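Local coordinates for protein homospermidine synthase (Legionella pneumophila subsp. pneumophila str. Philadelphia 1, PDB 2PH5) that probably makes the polyamine homospermidine, as a homospermidine synthase, and binds NAD as its dinucleotide cofactor, at residues A[159-168]-A[293-303]; A[239-247]-A[311-319]. One frame throughout, in Å; residues are numbered along the deposited sequence.

Contact 1: residues A[159-168]-A[293-303]. With NAD (nicotinamide-adenine-dinucleotide), chain C.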
loop_
_atom_site.group_PDB
_atom_site.type_symbol
_atom_site.label_atom_id
_atom_site.label_comp_id
_atom_site.label_asym_id
_atom_site.label_seq_id
_atom_site.Cartn_x
_atom_site.Cartn_y
_atom_site.Cartn_z
ATOM N N ASN A 159 -1.419 -23.130 -5.519
ATOM C CA ASN A 159 0.005 -22.924 -5.728
ATOM C C ASN A 159 0.707 -22.939 -4.388
ATOM O O ASN A 159 0.462 -22.094 -3.527
ATOM C CB ASN A 159 0.328 -21.626 -6.496
ATOM C CG ASN A 159 -0.039 -20.386 -5.740
ATOM O OD1 ASN A 159 0.505 -19.312 -5.999
ATOM N ND2 ASN A 159 -0.984 -20.510 -4.811
ATOM N N PRO A 160 1.593 -23.918 -4.190
ATOM C CA PRO A 160 1.959 -24.976 -5.138
ATOM C C PRO A 160 0.803 -25.895 -5.516
ATOM O O PRO A 160 -0.152 -26.048 -4.751
ATOM C CB PRO A 160 3.039 -25.733 -4.387
ATOM C CG PRO A 160 2.510 -25.685 -2.987
ATOM C CD PRO A 160 2.112 -24.222 -2.847
ATOM N N GLY A 161 0.904 -26.517 -6.691
ATOM C CA GLY A 161 -0.130 -27.438 -7.125
ATOM C C GLY A 161 -0.634 -27.191 -8.528
ATOM O O GLY A 161 0.014 -27.541 -9.512
ATOM N N LEU A 162 -1.812 -26.591 -8.606
ATOM C CA LEU A 162 -2.442 -26.273 -9.867
ATOM C C LEU A 162 -1.469 -25.557 -10.794
ATOM O O LEU A 162 -1.485 -25.766 -12.009
ATOM C CB LEU A 162 -3.649 -25.382 -9.601
ATOM C CG LEU A 162 -4.515 -24.981 -10.783
ATOM C CD1 LEU A 162 -5.078 -26.220 -11.474
ATOM C CD2 LEU A 162 -5.637 -24.098 -10.267
ATOM N N VAL A 163 -0.619 -24.721 -10.208
ATOM C CA VAL A 163 0.356 -23.935 -10.957
ATOM C C VAL A 163 1.282 -24.794 -11.820
ATOM O O VAL A 163 1.599 -24.439 -12.955
ATOM C CB VAL A 163 1.158 -23.028 -9.979
ATOM C CG1 VAL A 163 2.588 -22.818 -10.465
ATOM C CG2 VAL A 163 0.459 -21.690 -9.874
ATOM N N SER A 164 1.695 -25.932 -11.278
ATOM C CA SER A 164 2.551 -26.855 -12.001
ATOM C C SER A 164 1.786 -27.354 -13.233
ATOM O O SER A 164 2.322 -27.403 -14.338
ATOM C CB SER A 164 2.927 -28.012 -11.077
ATOM O OG SER A 164 3.444 -29.114 -11.792
ATOM N N HIS A 165 0.518 -27.699 -13.059
ATOM C CA HIS A 165 -0.256 -28.169 -14.196
ATOM C C HIS A 165 -0.488 -27.078 -15.229
ATOM O O HIS A 165 -0.661 -27.377 -16.411
ATOM C CB HIS A 165 -1.589 -28.745 -13.732
ATOM C CG HIS A 165 -1.436 -29.864 -12.758
ATOM N ND1 HIS A 165 -2.073 -29.878 -11.536
ATOM C CD2 HIS A 165 -0.682 -30.985 -12.803
ATOM C CE1 HIS A 165 -1.713 -30.959 -10.869
ATOM N NE2 HIS A 165 -0.870 -31.648 -11.614
ATOM N N PHE A 166 -0.494 -25.818 -14.799
ATOM C CA PHE A 166 -0.690 -24.722 -15.745
ATOM C C PHE A 166 0.567 -24.539 -16.592
ATOM O O PHE A 166 0.485 -24.219 -17.778
ATOM C CB PHE A 166 -1.025 -23.400 -15.029
ATOM C CG PHE A 166 -2.441 -23.312 -14.495
ATOM C CD1 PHE A 166 -3.483 -24.026 -15.088
ATOM C CD2 PHE A 166 -2.738 -22.459 -13.425
ATOM C CE1 PHE A 166 -4.799 -23.890 -14.628
ATOM C CE2 PHE A 166 -4.053 -22.313 -12.954
ATOM C CZ PHE A 166 -5.084 -23.029 -13.557
ATOM N N ILE A 167 1.733 -24.748 -15.992
ATOM C CA ILE A 167 2.970 -24.588 -16.740
ATOM C C ILE A 167 3.046 -25.604 -17.880
ATOM O O ILE A 167 3.379 -25.249 -19.009
ATOM C CB ILE A 167 4.198 -24.709 -15.810
ATOM C CG1 ILE A 167 4.371 -23.392 -15.041
ATOM C CG2 ILE A 167 5.454 -25.039 -16.623
ATOM C CD1 ILE A 167 5.457 -23.411 -13.978
ATOM N N LYS A 168 2.711 -26.857 -17.595
ATOM C CA LYS A 168 2.744 -27.892 -18.623
ATOM C C LYS A 168 1.740 -27.575 -19.727
ATOM O O LYS A 168 2.029 -27.752 -20.908
ATOM C CB LYS A 168 2.404 -29.260 -18.028
ATOM C CG LYS A 168 3.451 -29.841 -17.105
ATOM C CD LYS A 168 2.952 -31.151 -16.541
ATOM C CE LYS A 168 4.013 -31.881 -15.733
ATOM N NZ LYS A 168 3.521 -33.241 -15.366
ATOM N N HIS A 293 7.984 -19.135 -1.992
ATOM C CA HIS A 293 7.126 -20.331 -1.996
ATOM C C HIS A 293 7.897 -21.648 -2.066
ATOM O O HIS A 293 9.120 -21.667 -2.237
ATOM C CB HIS A 293 6.087 -20.274 -3.119
ATOM C CG HIS A 293 4.681 -20.077 -2.631
ATOM N ND1 HIS A 293 3.995 -21.037 -1.915
ATOM C CD2 HIS A 293 3.832 -19.031 -2.759
ATOM C CE1 HIS A 293 2.787 -20.591 -1.626
ATOM N NE2 HIS A 293 2.661 -19.373 -2.127
ATOM N N ALA A 294 7.173 -22.753 -1.930
ATOM C CA ALA A 294 7.797 -24.074 -1.946
ATOM C C ALA A 294 8.097 -24.580 -3.346
ATOM O O ALA A 294 9.231 -24.959 -3.648
ATOM C CB ALA A 294 6.903 -25.075 -1.213
ATOM N N GLU A 295 7.073 -24.578 -4.194
ATOM C CA GLU A 295 7.191 -25.063 -5.563
ATOM C C GLU A 295 8.134 -24.261 -6.465
ATOM O O GLU A 295 8.056 -24.361 -7.691
ATOM C CB GLU A 295 5.800 -25.136 -6.211
ATOM C CG GLU A 295 5.406 -26.535 -6.698
ATOM C CD GLU A 295 4.045 -26.576 -7.381
ATOM O OE1 GLU A 295 3.664 -27.656 -7.877
ATOM O OE2 GLU A 295 3.358 -25.537 -7.424
ATOM N N THR A 296 9.014 -23.462 -5.870
ATOM C CA THR A 296 9.956 -22.686 -6.668
ATOM C C THR A 296 11.143 -23.576 -7.022
ATOM O O THR A 296 11.537 -23.669 -8.182
ATOM C CB THR A 296 10.478 -21.444 -5.909
ATOM O OG1 THR A 296 9.377 -20.600 -5.562
ATOM C CG2 THR A 296 11.451 -20.663 -6.774
ATOM N N ILE A 297 11.700 -24.241 -6.017
ATOM C CA ILE A 297 12.840 -25.114 -6.234
ATOM C C ILE A 297 12.458 -26.377 -7.000
ATOM O O ILE A 297 13.190 -26.830 -7.884
ATOM C CB ILE A 297 13.478 -25.516 -4.902
ATOM C CG1 ILE A 297 13.752 -24.262 -4.070
ATOM C CG2 ILE A 297 14.753 -26.315 -5.153
ATOM C CD1 ILE A 297 14.442 -23.143 -4.828
ATOM N N SER A 298 11.306 -26.940 -6.656
ATOM C CA SER A 298 10.825 -28.148 -7.309
ATOM C C SER A 298 10.549 -27.907 -8.795
ATOM O O SER A 298 10.884 -28.741 -9.633
ATOM C CB SER A 298 9.563 -28.656 -6.610
ATOM O OG SER A 298 8.544 -27.670 -6.621
ATOM N N LEU A 299 9.947 -26.770 -9.129
ATOM C CA LEU A 299 9.656 -26.470 -10.526
ATOM C C LEU A 299 10.931 -26.191 -11.304
ATOM O O LEU A 299 11.105 -26.681 -12.417
ATOM C CB LEU A 299 8.722 -25.261 -10.648
ATOM C CG LEU A 299 7.272 -25.509 -10.242
ATOM C CD1 LEU A 299 6.467 -24.220 -10.337
ATOM C CD2 LEU A 299 6.683 -26.585 -11.139
ATOM N N THR A 300 11.820 -25.398 -10.717
ATOM C CA THR A 300 13.076 -25.057 -11.374
ATOM C C THR A 300 13.854 -26.314 -11.777
ATOM O O THR A 300 14.246 -26.457 -12.938
ATOM C CB THR A 300 13.953 -24.172 -10.469
ATOM O OG1 THR A 300 13.262 -22.951 -10.184
ATOM C CG2 THR A 300 15.265 -23.849 -11.154
ATOM N N ASN A 301 14.064 -27.217 -10.821
ATOM C CA ASN A 301 14.776 -28.457 -11.081
ATOM C C ASN A 301 14.010 -29.284 -12.113
ATOM O O ASN A 301 14.604 -29.907 -12.988
ATOM C CB ASN A 301 14.943 -29.269 -9.789
ATOM C CG ASN A 301 15.923 -28.627 -8.812
ATOM O OD1 ASN A 301 16.604 -27.656 -9.147
ATOM N ND2 ASN A 301 16.006 -29.179 -7.607
ATOM N N PHE A 302 12.686 -29.277 -12.010
ATOM C CA PHE A 302 11.842 -30.022 -12.937
ATOM C C PHE A 302 12.057 -29.546 -14.373
ATOM O O PHE A 302 11.846 -30.300 -15.315
ATOM C CB PHE A 302 10.369 -29.849 -12.557
ATOM C CG PHE A 302 9.425 -30.676 -13.383
ATOM C CD1 PHE A 302 9.384 -32.064 -13.237
ATOM C CD2 PHE A 302 8.566 -30.071 -14.297
ATOM C CE1 PHE A 302 8.496 -32.842 -13.988
ATOM C CE2 PHE A 302 7.678 -30.836 -15.052
ATOM C CZ PHE A 302 7.644 -32.227 -14.895
ATOM N N LEU A 303 12.476 -28.296 -14.539
ATOM C CA LEU A 303 12.708 -27.749 -15.874
ATOM C C LEU A 303 14.184 -27.498 -16.132
ATOM O O LEU A 303 14.549 -26.674 -16.969
ATOM C CB LEU A 303 11.936 -26.446 -16.056
ATOM C CG LEU A 303 10.424 -26.618 -15.985
ATOM C CD1 LEU A 303 9.750 -25.253 -15.947
ATOM C CD2 LEU A 303 9.954 -27.442 -17.187
HETATM P PA NAD C . -5.822 -22.211 9.032
HETATM O O1A NAD C . -4.824 -21.692 10.031
HETATM O O2A NAD C . -6.975 -21.339 8.675
HETATM O O5B NAD C . -6.416 -23.643 9.509
HETATM C C5B NAD C . -5.543 -24.670 9.971
HETATM C C4B NAD C . -6.341 -25.596 10.908
HETATM O O4B NAD C . -5.425 -26.564 11.370
HETATM C C3B NAD C . -6.930 -24.904 12.141
HETATM O O3B NAD C . -8.337 -25.145 12.221
HETATM C C2B NAD C . -6.186 -25.511 13.298
HETATM O O2B NAD C . -6.920 -25.620 14.496
HETATM C C1B NAD C . -5.682 -26.839 12.732
HETATM N N9A NAD C . -4.433 -27.346 13.313
HETATM C C8A NAD C . -3.402 -26.530 13.812
HETATM N N7A NAD C . -2.820 -27.077 14.898
HETATM C C5A NAD C . -3.468 -28.241 15.130
HETATM C C6A NAD C . -3.290 -29.218 16.109
HETATM N N6A NAD C . -2.352 -29.159 17.055
HETATM N N1A NAD C . -4.145 -30.311 16.071
HETATM C C2A NAD C . -5.134 -30.444 15.118
HETATM N N3A NAD C . -5.324 -29.498 14.138
HETATM C C4A NAD C . -4.482 -28.424 14.175
HETATM O O3 NAD C . -4.982 -22.476 7.718
HETATM P PN NAD C . -5.349 -23.104 6.288
HETATM O O1N NAD C . -4.811 -22.182 5.259
HETATM O O2N NAD C . -6.820 -23.425 6.284
HETATM O O5D NAD C . -4.427 -24.375 6.496
HETATM C C5D NAD C . -4.221 -25.411 5.568
HETATM C C4D NAD C . -2.903 -25.082 4.899
HETATM O O4D NAD C . -3.088 -25.070 3.509
HETATM C C3D NAD C . -1.467 -24.686 5.177
HETATM O O3D NAD C . -0.650 -25.820 5.424
HETATM C C2D NAD C . -1.097 -23.948 3.903
HETATM O O2D NAD C . 0.281 -23.899 3.663
HETATM C C1D NAD C . -1.904 -24.680 2.838
HETATM N N1N NAD C . -2.385 -23.872 1.692
HETATM C C2N NAD C . -2.015 -24.201 0.408
HETATM C C3N NAD C . -2.521 -23.413 -0.648
HETATM C C7N NAD C . -2.187 -23.702 -2.070
HETATM O O7N NAD C . -2.742 -22.889 -3.025
HETATM N N7N NAD C . -1.417 -24.706 -2.434
HETATM C C4N NAD C . -3.391 -22.304 -0.395
HETATM C C5N NAD C . -3.741 -22.001 0.937
HETATM C C6N NAD C . -3.253 -22.768 1.978
#

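Contact 2: residues A[239-247]-A[311-319]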
loop_
_atom_site.group_PDB
_atom_site.type_symbol
_atom_site.label_atom_id
_atom_site.label_comp_id
_atom_site.label_asym_id
_atom_site.label_seq_id
_atom_site.Cartn_x
_atom_site.Cartn_y
_atom_site.Cartn_z
ATOM N N ALA A 239 13.585 -13.246 0.046
ATOM C CA ALA A 239 13.215 -13.557 -1.336
ATOM C C ALA A 239 13.941 -14.799 -1.872
ATOM O O ALA A 239 15.171 -14.883 -1.807
ATOM C CB ALA A 239 13.507 -12.353 -2.234
ATOM N N GLU A 240 13.166 -15.756 -2.389
ATOM C CA GLU A 240 13.700 -17.003 -2.952
ATOM C C GLU A 240 13.481 -17.020 -4.462
ATOM O O GLU A 240 12.362 -16.814 -4.934
ATOM C CB GLU A 240 13.019 -18.220 -2.322
ATOM C CG GLU A 240 13.670 -19.548 -2.695
ATOM C CD GLU A 240 12.959 -20.740 -2.082
ATOM O OE1 GLU A 240 12.961 -20.868 -0.839
ATOM O OE2 GLU A 240 12.392 -21.548 -2.841
ATOM N N ILE A 241 14.545 -17.288 -5.217
ATOM C CA ILE A 241 14.462 -17.267 -6.674
ATOM C C ILE A 241 15.214 -18.383 -7.403
ATOM O O ILE A 241 16.371 -18.667 -7.095
ATOM C CB ILE A 241 15.003 -15.924 -7.203
ATOM C CG1 ILE A 241 14.408 -14.763 -6.405
ATOM C CG2 ILE A 241 14.682 -15.778 -8.677
ATOM C CD1 ILE A 241 15.103 -13.440 -6.643
ATOM N N GLY A 242 14.549 -19.008 -8.372
ATOM C CA GLY A 242 15.196 -20.044 -9.162
ATOM C C GLY A 242 16.052 -19.303 -10.176
ATOM O O GLY A 242 15.525 -18.579 -11.023
ATOM N N TRP A 243 17.372 -19.456 -10.093
ATOM C CA TRP A 243 18.256 -18.742 -11.008
ATOM C C TRP A 243 18.349 -19.360 -12.400
ATOM O O TRP A 243 18.832 -20.478 -12.557
ATOM C CB TRP A 243 19.654 -18.626 -10.413
ATOM C CG TRP A 243 20.367 -17.374 -10.833
ATOM C CD1 TRP A 243 21.656 -17.272 -11.276
ATOM C CD2 TRP A 243 19.847 -16.038 -10.807
ATOM N NE1 TRP A 243 21.971 -15.958 -11.526
ATOM C CE2 TRP A 243 20.880 -15.179 -11.245
ATOM C CE3 TRP A 243 18.607 -15.483 -10.456
ATOM C CZ2 TRP A 243 20.713 -13.791 -11.340
ATOM C CZ3 TRP A 243 18.441 -14.106 -10.553
ATOM C CH2 TRP A 243 19.492 -13.275 -10.992
ATOM N N GLY A 244 17.889 -18.623 -13.406
ATOM C CA GLY A 244 17.937 -19.122 -14.766
ATOM C C GLY A 244 19.312 -18.968 -15.386
ATOM O O GLY A 244 20.049 -18.044 -15.048
ATOM N N THR A 245 19.660 -19.874 -16.296
ATOM C CA THR A 245 20.959 -19.830 -16.963
ATOM C C THR A 245 21.150 -18.619 -17.886
ATOM O O THR A 245 22.274 -18.308 -18.257
ATOM C CB THR A 245 21.210 -21.120 -17.767
ATOM O OG1 THR A 245 20.011 -21.505 -18.449
ATOM C CG2 THR A 245 21.646 -22.247 -16.842
ATOM N N HIS A 246 20.072 -17.926 -18.243
ATOM C CA HIS A 246 20.207 -16.761 -19.114
ATOM C C HIS A 246 20.616 -15.517 -18.343
ATOM O O HIS A 246 21.205 -14.606 -18.921
ATOM C CB HIS A 246 18.895 -16.455 -19.842
ATOM C CG HIS A 246 17.918 -15.675 -19.018
ATOM N ND1 HIS A 246 17.250 -16.219 -17.941
ATOM C CD2 HIS A 246 17.543 -14.374 -19.073
ATOM C CE1 HIS A 246 16.510 -15.286 -17.368
ATOM N NE2 HIS A 246 16.670 -14.157 -18.035
ATOM N N GLU A 247 20.284 -15.471 -17.052
ATOM C CA GLU A 247 20.604 -14.320 -16.202
ATOM C C GLU A 247 22.047 -13.898 -16.365
ATOM O O GLU A 247 22.970 -14.699 -16.201
ATOM C CB GLU A 247 20.349 -14.639 -14.722
ATOM C CG GLU A 247 18.917 -15.022 -14.377
ATOM C CD GLU A 247 17.920 -13.884 -14.556
ATOM O OE1 GLU A 247 16.722 -14.110 -14.285
ATOM O OE2 GLU A 247 18.325 -12.775 -14.964
ATOM N N LEU A 311 25.056 -28.195 -15.876
ATOM C CA LEU A 311 23.768 -27.667 -16.297
ATOM C C LEU A 311 23.900 -26.968 -17.634
ATOM O O LEU A 311 24.865 -26.244 -17.884
ATOM C CB LEU A 311 23.195 -26.688 -15.267
ATOM C CG LEU A 311 23.721 -25.255 -15.256
ATOM C CD1 LEU A 311 22.918 -24.430 -14.265
ATOM C CD2 LEU A 311 25.197 -25.256 -14.888
ATOM N N LEU A 312 22.915 -27.200 -18.492
ATOM C CA LEU A 312 22.878 -26.604 -19.814
ATOM C C LEU A 312 21.783 -25.541 -19.844
ATOM O O LEU A 312 22.004 -24.425 -20.310
ATOM C CB LEU A 312 22.580 -27.683 -20.854
ATOM C CG LEU A 312 23.474 -28.924 -20.782
ATOM C CD1 LEU A 312 22.993 -29.970 -21.787
ATOM C CD2 LEU A 312 24.918 -28.532 -21.063
ATOM N N TYR A 313 20.611 -25.899 -19.324
ATOM C CA TYR A 313 19.462 -25.005 -19.302
ATOM C C TYR A 313 18.656 -25.003 -18.010
ATOM O O TYR A 313 18.513 -26.027 -17.334
ATOM C CB TYR A 313 18.509 -25.354 -20.431
ATOM C CG TYR A 313 17.162 -24.690 -20.290
ATOM C CD1 TYR A 313 17.002 -23.330 -20.561
ATOM C CD2 TYR A 313 16.032 -25.434 -19.920
ATOM C CE1 TYR A 313 15.743 -22.726 -20.478
ATOM C CE2 TYR A 313 14.773 -24.843 -19.833
ATOM C CZ TYR A 313 14.637 -23.496 -20.120
ATOM O OH TYR A 313 13.390 -22.928 -20.110
ATOM N N ARG A 314 18.090 -23.843 -17.705
ATOM C CA ARG A 314 17.286 -23.669 -16.516
ATOM C C ARG A 314 16.701 -22.269 -16.537
ATOM O O ARG A 314 17.427 -21.286 -16.651
ATOM C CB ARG A 314 18.152 -23.844 -15.278
ATOM C CG ARG A 314 17.431 -23.616 -13.979
ATOM C CD ARG A 314 18.432 -23.370 -12.859
ATOM N NE ARG A 314 19.117 -24.587 -12.448
ATOM C CZ ARG A 314 20.263 -24.607 -11.778
ATOM N NH1 ARG A 314 20.859 -23.469 -11.447
ATOM N NH2 ARG A 314 20.803 -25.766 -11.432
ATOM N N PRO A 315 15.372 -22.162 -16.450
ATOM C CA PRO A 315 14.716 -20.852 -16.454
ATOM C C PRO A 315 14.682 -20.258 -15.053
ATOM O O PRO A 315 14.885 -20.961 -14.064
ATOM C CB PRO A 315 13.317 -21.176 -16.963
ATOM C CG PRO A 315 13.065 -22.519 -16.344
ATOM C CD PRO A 315 14.381 -23.248 -16.581
ATOM N N THR A 316 14.447 -18.956 -14.974
ATOM C CA THR A 316 14.343 -18.297 -13.684
ATOM C C THR A 316 12.884 -18.498 -13.275
ATOM O O THR A 316 11.979 -18.381 -14.106
ATOM C CB THR A 316 14.692 -16.786 -13.803
ATOM O OG1 THR A 316 16.114 -16.634 -13.881
ATOM C CG2 THR A 316 14.166 -15.999 -12.608
ATOM N N VAL A 317 12.667 -18.838 -12.007
ATOM C CA VAL A 317 11.321 -19.069 -11.500
ATOM C C VAL A 317 11.111 -18.439 -10.130
ATOM O O VAL A 317 11.889 -18.668 -9.201
ATOM C CB VAL A 317 11.005 -20.577 -11.352
ATOM C CG1 VAL A 317 9.548 -20.758 -10.924
ATOM C CG2 VAL A 317 11.275 -21.305 -12.663
ATOM N N HIS A 318 10.046 -17.653 -10.019
ATOM C CA HIS A 318 9.689 -17.010 -8.776
ATOM C C HIS A 318 8.249 -16.516 -8.842
ATOM O O HIS A 318 7.621 -16.542 -9.902
ATOM C CB HIS A 318 10.660 -15.862 -8.441
ATOM C CG HIS A 318 10.551 -14.672 -9.344
ATOM N ND1 HIS A 318 9.456 -13.834 -9.340
ATOM C CD2 HIS A 318 11.427 -14.146 -10.234
ATOM C CE1 HIS A 318 9.666 -12.841 -10.187
ATOM N NE2 HIS A 318 10.853 -13.006 -10.742
ATOM N N TYR A 319 7.743 -16.074 -7.695
ATOM C CA TYR A 319 6.372 -15.608 -7.533
ATOM C C TYR A 319 6.270 -14.072 -7.674
ATOM O O TYR A 319 7.140 -13.339 -7.206
ATOM C CB TYR A 319 5.893 -16.077 -6.141
ATOM C CG TYR A 319 4.395 -16.079 -5.874
ATOM C CD1 TYR A 319 3.898 -16.255 -4.573
ATOM C CD2 TYR A 319 3.476 -15.900 -6.911
ATOM C CE1 TYR A 319 2.513 -16.245 -4.315
ATOM C CE2 TYR A 319 2.100 -15.890 -6.672
ATOM C CZ TYR A 319 1.627 -16.063 -5.373
ATOM O OH TYR A 319 0.265 -16.063 -5.146
HETATM O O HOH W 1 9.053 -16.485 -5.227
#

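Contact 1: residues A[159-168]-A[293-303]
The nicotinamide end of the NAD site is built on the start of helix 158-176, where P160 and G161 receive the side chain of E295. N159 and P160 hold the carboxamide of NAD from two sides. N159 N gives an almost straight bond of 2.8 Å to NAD O7N (167°), and NAD N7N returns a bond of 3.0 Å to P160 O. The N159 ND2 bond to O7N is weak. Together these bonds should fix the rotation of the amide group. The peptide bond between N159 and P160 is cis.

H293 flanks this turn from the other segment. Its CE1 lies 3.4 Å from N159 O. The side chains of H293 and P160 cross at about a right angle, with P160 CD next to H293 ND1.

E295 reaches across with its chain extended beyond CG (chi2 -178°). Its CB and CG run along P160 CB, and its carboxylate ends at G161 N. The bond from G161 N to E295 OE2 is modelled at 2.7 Å, but the position of that oxygen is doubtful. E295 acts as a knob in a hole formed by P160, G161, V163 and S164.

The two helices here, 159-168 and 295-302, run nearly parallel, 23° apart, with their axes 10.4 Å apart at closest approach. They pack beside the sheet that holds strands 202-213 and 311-322.

Further along, the contact becomes apolar. L299 splits its two methyls: CD1 meets I167 CD1 at 3.9 Å and V163 CG1 at 4.1 Å, while CD2 rests against S164 CB. At the far end the extended chain of K168 crosses F302, with CE 3.7 Å from F302 CZ. K168 NZ is hydrogen-bonded to E419 O. F302 also meets the ring of W191.

Contact 2: residues A[239-247]-A[311-319]
The guanidinium of R314 has W243 O at its edge, in plane, and L311 CD1 3.5 Å above one face, offset toward the rim. The atom that W243 O touches is R314 CD, at 2.9 Å; the guanidinium nitrogens lie farther off. The indole of W243 carries E247 CG on one face, 3.6 Å above its centre; W250 meets this indole edge-to-face. The bend of E247 at chi2 (-66°) turns its carboxylate to T316.

T316 OG1 works in both directions. It accepts from G244 N at 2.7 Å and donates to E247 OE1 at 2.6 Å, on the anti lone pair. E247 OE2 is hydrogen-bonded to F466 N.

R314 O takes two donors. T245 N lies in the carbonyl plane at 2.7 Å, and T245 OG1 is tilted from it at 3.2 Å. G242 and V317 form one antiparallel hydrogen-bonded pair: G242 N bonds to V317 O at 2.8 Å, and V317 N bonds back to G242 O. Beside it T316 CA makes a CH-O contact with G242 O. G244 to E247 form a type I beta turn, with E247 N hydrogen-bonded to G244 O.

Through OE1 and T316, E247 links this turn to strand 311-322, and through OE2 it ties the turn to F466. The two hydrogen bonds would help to keep the carboxylate ionised.

The segments alternate along the chain: 159-168, 239-247, 293-303, then 311-319. Contacts 1 and 2 therefore interleave, with centres 12 Å apart. They also touch. Helix 295-302 joins them: it faces helix 158-176 in contact 1, and its T296 CG2 lies 3.2 Å from V317 O of contact 2. Just before this helix, H293 brings its ring against that of Y319. Contact 1 is the more central and reaches NAD. Contact 2 lies farther out, where strand 238-242, an edge of a three-stranded antiparallel sheet, meets strand 311-322 of the mixed sheet. Helix 295-302 thus lies between the helix that carries the NAD-binding N159 and P160 and the strand junction of contact 2.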